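Local coordinates for flagellar hook-associated protein 2 (Bdellovibrio bacteriovorus, PDB 6KTY) that probably caps the distal end of the flagellar filament and helps flagellin monomers polymerise there, the piece described being an internal fragment of the whole protein, at residues A[38-43]-A[165-170]; A[50-55]-A[138-143]; A[62-67]-A[75-80]. One frame throughout, in Å; residues are numbered along the deposited sequence.

Contact 1: A[38-43]-A[165-170]; sequences VQLAQK and PDNKST
The carboxamide of Asn167 lies against the backbone of Ala41 and grips both of its polar atoms. Asn167 OD1 accepts from Ala41 N at 2.7 Å, in the carbonyl plane and on a lone pair of OD1. The other half of the amide works in the reverse sense: Asn167 ND2 donates to Ala41 O at 3.3 Å, a longer but nearly straight bond (170° at the hydrogen). The acceptor lies close to the amide plane of Asn167, although ND2 stands tilted from the carbonyl plane of Ala41. The two bonds close a ring between side chain and backbone, which fixes the rotation of the amide and ties the chain just after strand 32-39 of the five-stranded sheet to the turn before strand 168-169 of a three-stranded sheet. Asn167 CG sits beside its own backbone N, anti to the carbonyl carbon (chi1 -67°), which carries the group toward Ala41. Leu40 meets it at about a right angle, its CB 3.6 Å and its CD2 3.8 Å from Asn167 OD1. Ala41 CB points at the other segment, 3.6 Å from Pro165 O. Gln42, which points away from 165-170, folds back on its own segment: its NE2 donates to Leu40 O at 3.0 Å from above that carbonyl's plane and to Glu188 of a neighbouring subunit, while Gln42 OE1 takes a hydrogen bond from Arg148. Arg190 of that subunit packs on Leu40 and Asn167. Within the chain, Val38 and Gln39 form a classic bulge opposite Lys154, and Asn167, backbone-paired with Phe180, touches with its side chain Ala153 of strand 153-157 and Phe180 of strand 178-180.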
# COMPACT_ATOMS: atom_id res chain seq x y z
N VAL A 38 -3.13 8.75 8.47
CA VAL A 38 -2.66 7.67 9.34
C VAL A 38 -3.84 6.77 9.73
O VAL A 38 -3.75 5.57 9.61
CB VAL A 38 -1.90 8.21 10.59
CG1 VAL A 38 -1.44 7.06 11.47
CG2 VAL A 38 -0.64 9.01 10.13
N GLN A 39 -4.96 7.35 10.14
CA GLN A 39 -6.14 6.57 10.52
C GLN A 39 -7.37 7.37 10.16
O GLN A 39 -7.37 8.60 10.36
CB GLN A 39 -6.03 6.36 12.03
CG GLN A 39 -7.20 5.80 12.74
CD GLN A 39 -6.97 5.87 14.24
OE1 GLN A 39 -6.17 5.11 14.77
NE2 GLN A 39 -7.67 6.79 14.92
N LEU A 40 -8.39 6.73 9.63
CA LEU A 40 -9.64 7.43 9.40
C LEU A 40 -10.29 7.72 10.76
O LEU A 40 -10.03 7.05 11.75
CB LEU A 40 -10.59 6.61 8.55
CG LEU A 40 -10.15 6.35 7.11
CD1 LEU A 40 -11.15 5.38 6.49
CD2 LEU A 40 -10.05 7.62 6.24
N ALA A 41 -11.12 8.74 10.80
CA ALA A 41 -11.99 8.93 11.97
C ALA A 41 -12.95 7.72 12.10
O ALA A 41 -13.39 7.20 11.09
CB ALA A 41 -12.76 10.23 11.84
N GLN A 42 -13.23 7.30 13.33
CA GLN A 42 -13.97 6.06 13.59
C GLN A 42 -15.28 6.39 14.31
O GLN A 42 -15.29 7.21 15.25
CB GLN A 42 -13.17 5.10 14.47
CG GLN A 42 -11.77 4.83 14.04
CD GLN A 42 -11.70 3.84 12.89
OE1 GLN A 42 -12.19 2.72 13.01
NE2 GLN A 42 -11.11 4.24 11.79
N LYS A 43 -16.37 5.75 13.86
CA LYS A 43 -17.66 5.77 14.53
C LYS A 43 -17.63 4.87 15.76
O LYS A 43 -17.01 3.82 15.71
CB LYS A 43 -18.76 5.23 13.61
CG LYS A 43 -18.99 6.02 12.36
CD LYS A 43 -19.94 5.22 11.44
CE LYS A 43 -19.68 5.49 9.96
NZ LYS A 43 -18.96 4.32 9.31
N PRO A 165 -11.83 15.57 13.88
CA PRO A 165 -13.07 14.90 14.26
C PRO A 165 -13.73 14.06 13.15
O PRO A 165 -14.35 13.02 13.44
CB PRO A 165 -13.99 16.07 14.68
CG PRO A 165 -13.46 17.25 13.97
CD PRO A 165 -11.98 17.05 13.87
N ASP A 166 -13.59 14.51 11.89
CA ASP A 166 -14.23 13.91 10.74
C ASP A 166 -13.18 13.55 9.67
O ASP A 166 -12.01 13.97 9.77
CB ASP A 166 -15.24 14.86 10.11
CG ASP A 166 -16.41 15.21 11.04
OD1 ASP A 166 -17.00 14.29 11.65
OD2 ASP A 166 -16.75 16.42 11.13
N ASN A 167 -13.64 12.87 8.62
CA ASN A 167 -12.80 12.47 7.50
C ASN A 167 -12.84 13.49 6.39
O ASN A 167 -12.93 13.15 5.21
CB ASN A 167 -13.16 11.05 7.05
CG ASN A 167 -12.81 10.05 8.11
OD1 ASN A 167 -11.70 10.07 8.56
ND2 ASN A 167 -13.74 9.22 8.53
N LYS A 168 -12.76 14.74 6.81
CA LYS A 168 -12.68 15.88 5.91
C LYS A 168 -11.98 17.02 6.63
O LYS A 168 -11.87 17.01 7.84
CB LYS A 168 -14.07 16.33 5.43
CG LYS A 168 -15.07 16.70 6.52
CD LYS A 168 -16.30 17.43 5.92
N SER A 169 -11.51 18.00 5.86
CA SER A 169 -10.90 19.19 6.43
C SER A 169 -10.94 20.34 5.44
O SER A 169 -10.64 20.18 4.24
CB SER A 169 -9.43 18.95 6.82
OG SER A 169 -8.89 20.12 7.44
N THR A 170 -11.31 21.51 5.95
CA THR A 170 -11.13 22.77 5.23
C THR A 170 -9.87 23.52 5.72
O THR A 170 -9.51 24.54 5.14
CB THR A 170 -12.36 23.67 5.38
OG1 THR A 170 -12.55 23.99 6.76
CG2 THR A 170 -13.62 22.95 4.86

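Contact 2: A[50-55]-A[138-143]; sequences GFPDKD and GDQDMY
Gly50 and Phe51 run past Gln140 and Met142 as irregular chains whose CA atoms come no nearer than 8.3 Å, Phe51 CA to Gln140 CA, so side chains bridge the gap. Gln140 does most of this. Its CG is anti to the backbone N (chi1 -177°) and the chain stays extended beyond it, which sends the carboxamide across to the opposite loop. There the amide lies over one face of the Phe51 ring, the two planes only 13° apart, with NE2 3.5 Å above the ring plane and over its centre. This is an amide-on-ring stack, the two side chains sliding past each other in opposite directions. A hydrogen bond from Gln140 NE2 to Gly50 O, 3.1 Å long and 150° at the hydrogen, holds the amide in that position; the acceptor lies in the amide plane. The two loops involved follow strand 45-48 and precede strand 144-148, adjacent antiparallel partners in a four-stranded sheet, and the contact joins them beyond the ends of those strands. Asn49 adds to the join through its side chain, donating to Asp141 O and accepting from Tyr143 N. Gln140 OE1 rests against carbon, 3.4 Å from Pro52 CD and 3.5 Å from Phe51 CD2. At the far end of the ring, Phe51 CZ approaches Met142 CG at 3.8 Å, the two side chains crossing at about a right angle, and Asp141 O is 3.6 Å from Phe51 CZ. Ile59 packs on both Phe51 and Met142, while Leu115 of strand 113-119 also touches Met142.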
# COMPACT_ATOMS: atom_id res chain seq x y z
N GLY A 50 -23.23 -14.15 17.94
CA GLY A 50 -23.77 -14.76 16.73
C GLY A 50 -25.08 -15.49 17.01
O GLY A 50 -25.27 -16.07 18.09
N PHE A 51 -25.98 -15.45 16.03
CA PHE A 51 -27.27 -16.14 16.10
C PHE A 51 -27.40 -17.07 14.92
O PHE A 51 -26.83 -16.78 13.83
CB PHE A 51 -28.39 -15.11 16.10
CG PHE A 51 -28.59 -14.43 17.42
CD1 PHE A 51 -27.70 -13.46 17.86
CD2 PHE A 51 -29.67 -14.76 18.22
CE1 PHE A 51 -27.88 -12.84 19.09
CE2 PHE A 51 -29.86 -14.13 19.47
CZ PHE A 51 -28.96 -13.20 19.91
N PRO A 52 -28.18 -18.16 15.08
CA PRO A 52 -28.30 -19.10 13.99
C PRO A 52 -29.17 -18.59 12.85
O PRO A 52 -29.16 -19.17 11.78
CB PRO A 52 -28.91 -20.36 14.64
CG PRO A 52 -29.66 -19.86 15.84
CD PRO A 52 -28.92 -18.60 16.29
N ASP A 53 -29.93 -17.54 13.08
CA ASP A 53 -30.83 -17.00 12.08
C ASP A 53 -31.10 -15.56 12.50
O ASP A 53 -30.80 -15.17 13.64
CB ASP A 53 -32.13 -17.80 12.05
CG ASP A 53 -32.90 -17.71 13.34
OD1 ASP A 53 -33.51 -16.65 13.60
OD2 ASP A 53 -32.88 -18.68 14.12
N LYS A 54 -31.67 -14.78 11.59
CA LYS A 54 -31.98 -13.39 11.89
C LYS A 54 -33.48 -13.14 11.90
O LYS A 54 -33.92 -12.00 12.09
CB LYS A 54 -31.30 -12.46 10.87
CG LYS A 54 -31.89 -12.44 9.46
CD LYS A 54 -31.10 -11.44 8.65
CE LYS A 54 -31.52 -11.34 7.20
NZ LYS A 54 -33.00 -11.28 7.01
N ASP A 55 -34.27 -14.18 11.69
CA ASP A 55 -35.70 -14.00 11.47
C ASP A 55 -36.59 -14.95 12.27
O ASP A 55 -37.78 -14.96 12.03
CB ASP A 55 -36.02 -14.14 9.98
CG ASP A 55 -35.73 -15.53 9.44
OD1 ASP A 55 -35.02 -16.31 10.12
OD2 ASP A 55 -36.22 -15.85 8.35
N GLY A 138 -36.14 -14.30 26.26
CA GLY A 138 -35.58 -14.55 24.95
C GLY A 138 -35.29 -16.04 24.74
O GLY A 138 -35.14 -16.79 25.69
N ASP A 139 -35.19 -16.45 23.48
CA ASP A 139 -34.81 -17.81 23.12
C ASP A 139 -33.32 -17.96 23.37
O ASP A 139 -32.82 -19.05 23.61
CB ASP A 139 -35.06 -18.09 21.64
CG ASP A 139 -36.53 -18.08 21.28
OD1 ASP A 139 -37.39 -18.35 22.16
OD2 ASP A 139 -36.81 -17.80 20.10
N GLN A 140 -32.61 -16.85 23.25
CA GLN A 140 -31.18 -16.84 23.34
C GLN A 140 -30.72 -15.48 23.83
O GLN A 140 -31.31 -14.46 23.50
CB GLN A 140 -30.59 -17.14 21.96
CG GLN A 140 -29.07 -17.24 21.93
CD GLN A 140 -28.50 -17.30 20.52
OE1 GLN A 140 -29.07 -17.92 19.62
NE2 GLN A 140 -27.35 -16.64 20.32
N ASP A 141 -29.64 -15.48 24.60
CA ASP A 141 -29.02 -14.26 25.12
C ASP A 141 -28.43 -13.39 24.00
O ASP A 141 -27.66 -13.89 23.17
CB ASP A 141 -27.89 -14.64 26.08
CG ASP A 141 -28.39 -15.22 27.39
OD1 ASP A 141 -29.55 -14.93 27.80
OD2 ASP A 141 -27.62 -15.97 28.02
N MET A 142 -28.79 -12.11 23.99
CA MET A 142 -28.09 -11.14 23.13
C MET A 142 -27.19 -10.27 23.96
O MET A 142 -27.61 -9.74 24.97
CB MET A 142 -29.06 -10.22 22.37
CG MET A 142 -28.40 -9.61 21.16
SD MET A 142 -27.76 -7.94 21.42
CE MET A 142 -29.24 -7.08 20.86
N TYR A 143 -25.97 -10.12 23.48
CA TYR A 143 -25.03 -9.24 24.12
C TYR A 143 -24.07 -8.70 23.08
O TYR A 143 -23.88 -9.29 22.02
CB TYR A 143 -24.28 -9.96 25.29
CG TYR A 143 -23.38 -11.12 24.88
CD1 TYR A 143 -23.89 -12.40 24.69
CD2 TYR A 143 -21.99 -10.94 24.76
CE1 TYR A 143 -23.06 -13.46 24.34
CE2 TYR A 143 -21.15 -11.98 24.40
CZ TYR A 143 -21.70 -13.24 24.20
OH TYR A 143 -20.86 -14.26 23.85

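Contact 3: A[62-67]-A[75-80]; sequences GYIKFE and VYINGS
A beta hairpin made of strands 63-68 and 71-77 brings 62-67 and 75-80 together as antiparallel neighbours; the axes of the short segments 63-67 and 75-77 approach to 4.7 Å, their directions 161° apart. Four backbone hydrogen bonds join them in two reciprocal pairs. Gly62 N donates to Ile77 O at 3.0 Å, and Ile77 N returns a bond of 2.8 Å to Gly62 O. Ile64 and Val75 form the second hydrogen-bonded pair, Ile64 N giving to Val75 O and Val75 N to Ile64 O. Tyr63 and Tyr76, between them, make a non-hydrogen-bonded pair whose CA atoms approach to 4.3 Å. Here Tyr63 CA comes within 3.1 Å of Val75 O in a CA-H...O contact. Gly62 has backbone angles at which a CB would press on the preceding carbonyl oxygen, and the chain turns a corner at Gly62. The two faces of the hairpin differ. One carries the tyrosines: Tyr63 CB lies at the edge of the Tyr76 ring, 4.1 Å from Tyr76 CD1. Tyr63 CG is held between its backbone N and carbonyl carbon (chi1 70°), and the ring leads away from the 75-80 segment; its OH is hydrogen-bonded to Lys132 NZ on strand 129-136, the neighbour on the other side of strand 63-68. The opposite face, with Ile64, Val75 and Ile77, is buried, and helix 84-94 packs there through Val87 on Ile77 and through Ile91 and Ala94 on Val75. Ile64 CD1 meets Ile77 CG1 at 4.2 Å. Toward the hairpin turn, the Phe66 ring presents its edge to Val75, Phe66 CE2 standing 3.7 Å from Val75 CG2, which lies near the ring plane.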
# COMPACT_ATOMS: atom_id res chain seq x y z
N GLY A 62 -37.95 -5.94 26.31
CA GLY A 62 -37.41 -5.04 27.33
C GLY A 62 -36.84 -3.85 26.61
O GLY A 62 -37.56 -3.21 25.84
N TYR A 63 -35.55 -3.58 26.85
CA TYR A 63 -34.87 -2.48 26.17
C TYR A 63 -33.36 -2.64 26.06
O TYR A 63 -32.72 -3.44 26.78
CB TYR A 63 -35.20 -1.14 26.83
CG TYR A 63 -34.62 -0.90 28.21
CD1 TYR A 63 -33.30 -0.45 28.37
CD2 TYR A 63 -35.38 -1.08 29.33
CE1 TYR A 63 -32.76 -0.21 29.65
CE2 TYR A 63 -34.86 -0.85 30.61
CZ TYR A 63 -33.55 -0.41 30.75
OH TYR A 63 -33.04 -0.19 32.02
N ILE A 64 -32.78 -1.88 25.14
CA ILE A 64 -31.33 -1.77 25.02
C ILE A 64 -30.96 -0.32 25.32
O ILE A 64 -31.58 0.61 24.77
CB ILE A 64 -30.82 -2.20 23.65
CG1 ILE A 64 -31.10 -3.69 23.42
CG2 ILE A 64 -29.32 -1.97 23.51
CD1 ILE A 64 -31.01 -4.06 21.95
N LYS A 65 -29.98 -0.13 26.21
CA LYS A 65 -29.53 1.19 26.64
C LYS A 65 -28.33 1.68 25.82
O LYS A 65 -27.36 0.95 25.56
CB LYS A 65 -29.20 1.14 28.14
CG LYS A 65 -29.12 2.47 28.88
CD LYS A 65 -29.20 2.24 30.40
CE LYS A 65 -28.79 3.46 31.19
NZ LYS A 65 -28.47 3.14 32.60
N PHE A 66 -28.38 2.95 25.42
CA PHE A 66 -27.23 3.57 24.76
C PHE A 66 -26.91 4.86 25.50
O PHE A 66 -27.83 5.59 25.89
CB PHE A 66 -27.56 3.87 23.30
CG PHE A 66 -28.01 2.66 22.54
CD1 PHE A 66 -27.09 1.70 22.14
CD2 PHE A 66 -29.36 2.48 22.23
CE1 PHE A 66 -27.50 0.57 21.45
CE2 PHE A 66 -29.77 1.37 21.53
CZ PHE A 66 -28.84 0.41 21.13
N GLU A 67 -25.63 5.13 25.74
CA GLU A 67 -25.23 6.44 26.30
C GLU A 67 -24.65 7.19 25.12
O GLU A 67 -23.68 6.73 24.50
CB GLU A 67 -24.18 6.36 27.39
CG GLU A 67 -24.61 5.57 28.63
CD GLU A 67 -25.68 6.27 29.45
OE1 GLU A 67 -26.14 7.37 29.08
OE2 GLU A 67 -26.06 5.70 30.48
N VAL A 75 -33.83 2.10 23.92
CA VAL A 75 -34.66 1.63 22.81
C VAL A 75 -35.45 0.40 23.24
O VAL A 75 -34.88 -0.59 23.68
CB VAL A 75 -33.80 1.30 21.56
CG1 VAL A 75 -34.61 0.54 20.50
CG2 VAL A 75 -33.21 2.59 20.95
N TYR A 76 -36.77 0.50 23.14
CA TYR A 76 -37.70 -0.51 23.64
C TYR A 76 -37.87 -1.65 22.65
O TYR A 76 -38.32 -1.45 21.52
CB TYR A 76 -39.07 0.11 23.92
CG TYR A 76 -39.04 1.34 24.82
CD1 TYR A 76 -38.31 1.34 26.02
CD2 TYR A 76 -39.73 2.50 24.47
CE1 TYR A 76 -38.28 2.47 26.85
CE2 TYR A 76 -39.70 3.63 25.29
CZ TYR A 76 -38.98 3.61 26.47
OH TYR A 76 -38.96 4.72 27.29
N ILE A 77 -37.55 -2.86 23.10
CA ILE A 77 -37.68 -4.05 22.26
C ILE A 77 -38.97 -4.81 22.59
O ILE A 77 -39.17 -5.35 23.68
CB ILE A 77 -36.45 -4.92 22.37
CG1 ILE A 77 -35.23 -4.11 21.91
CG2 ILE A 77 -36.62 -6.20 21.54
CD1 ILE A 77 -35.43 -3.47 20.53
N ASN A 78 -39.85 -4.78 21.61
CA ASN A 78 -41.13 -5.40 21.69
C ASN A 78 -41.02 -6.88 21.30
O ASN A 78 -40.53 -7.22 20.23
CB ASN A 78 -42.07 -4.64 20.78
CG ASN A 78 -43.44 -5.16 20.82
OD1 ASN A 78 -43.65 -6.34 21.07
ND2 ASN A 78 -44.40 -4.31 20.54
N GLY A 79 -41.46 -7.76 22.21
CA GLY A 79 -41.49 -9.20 21.96
C GLY A 79 -42.16 -9.56 20.64
O GLY A 79 -41.78 -10.54 20.01
N SER A 80 -43.11 -8.74 20.20
CA SER A 80 -43.77 -8.93 18.89
C SER A 80 -42.80 -9.32 17.81
O SER A 80 -43.09 -10.18 16.99
CB SER A 80 -44.51 -7.66 18.43
OG SER A 80 -44.49 -7.52 17.00

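Contacts 2 and 3 are neighbours, their centres 15 Å apart on the same side of the chain's centre. They touch where Met142 CE of contact 2 packs on Ile64 CD1 of contact 3 at 3.7 Å, so Met142, which also packs on Phe51, connects contact 2 to the buried face of the hairpin. Contact 1 lies on the opposite side of the chain's centre, with its own centre 34 Å from contact 2 and 31 Å from contact 3, and it touches neither. Along the chain the three are nested: 62-67 with 75-80 falls inside the loop closed by contact 2, and both fall inside the much longer one closed by contact 1.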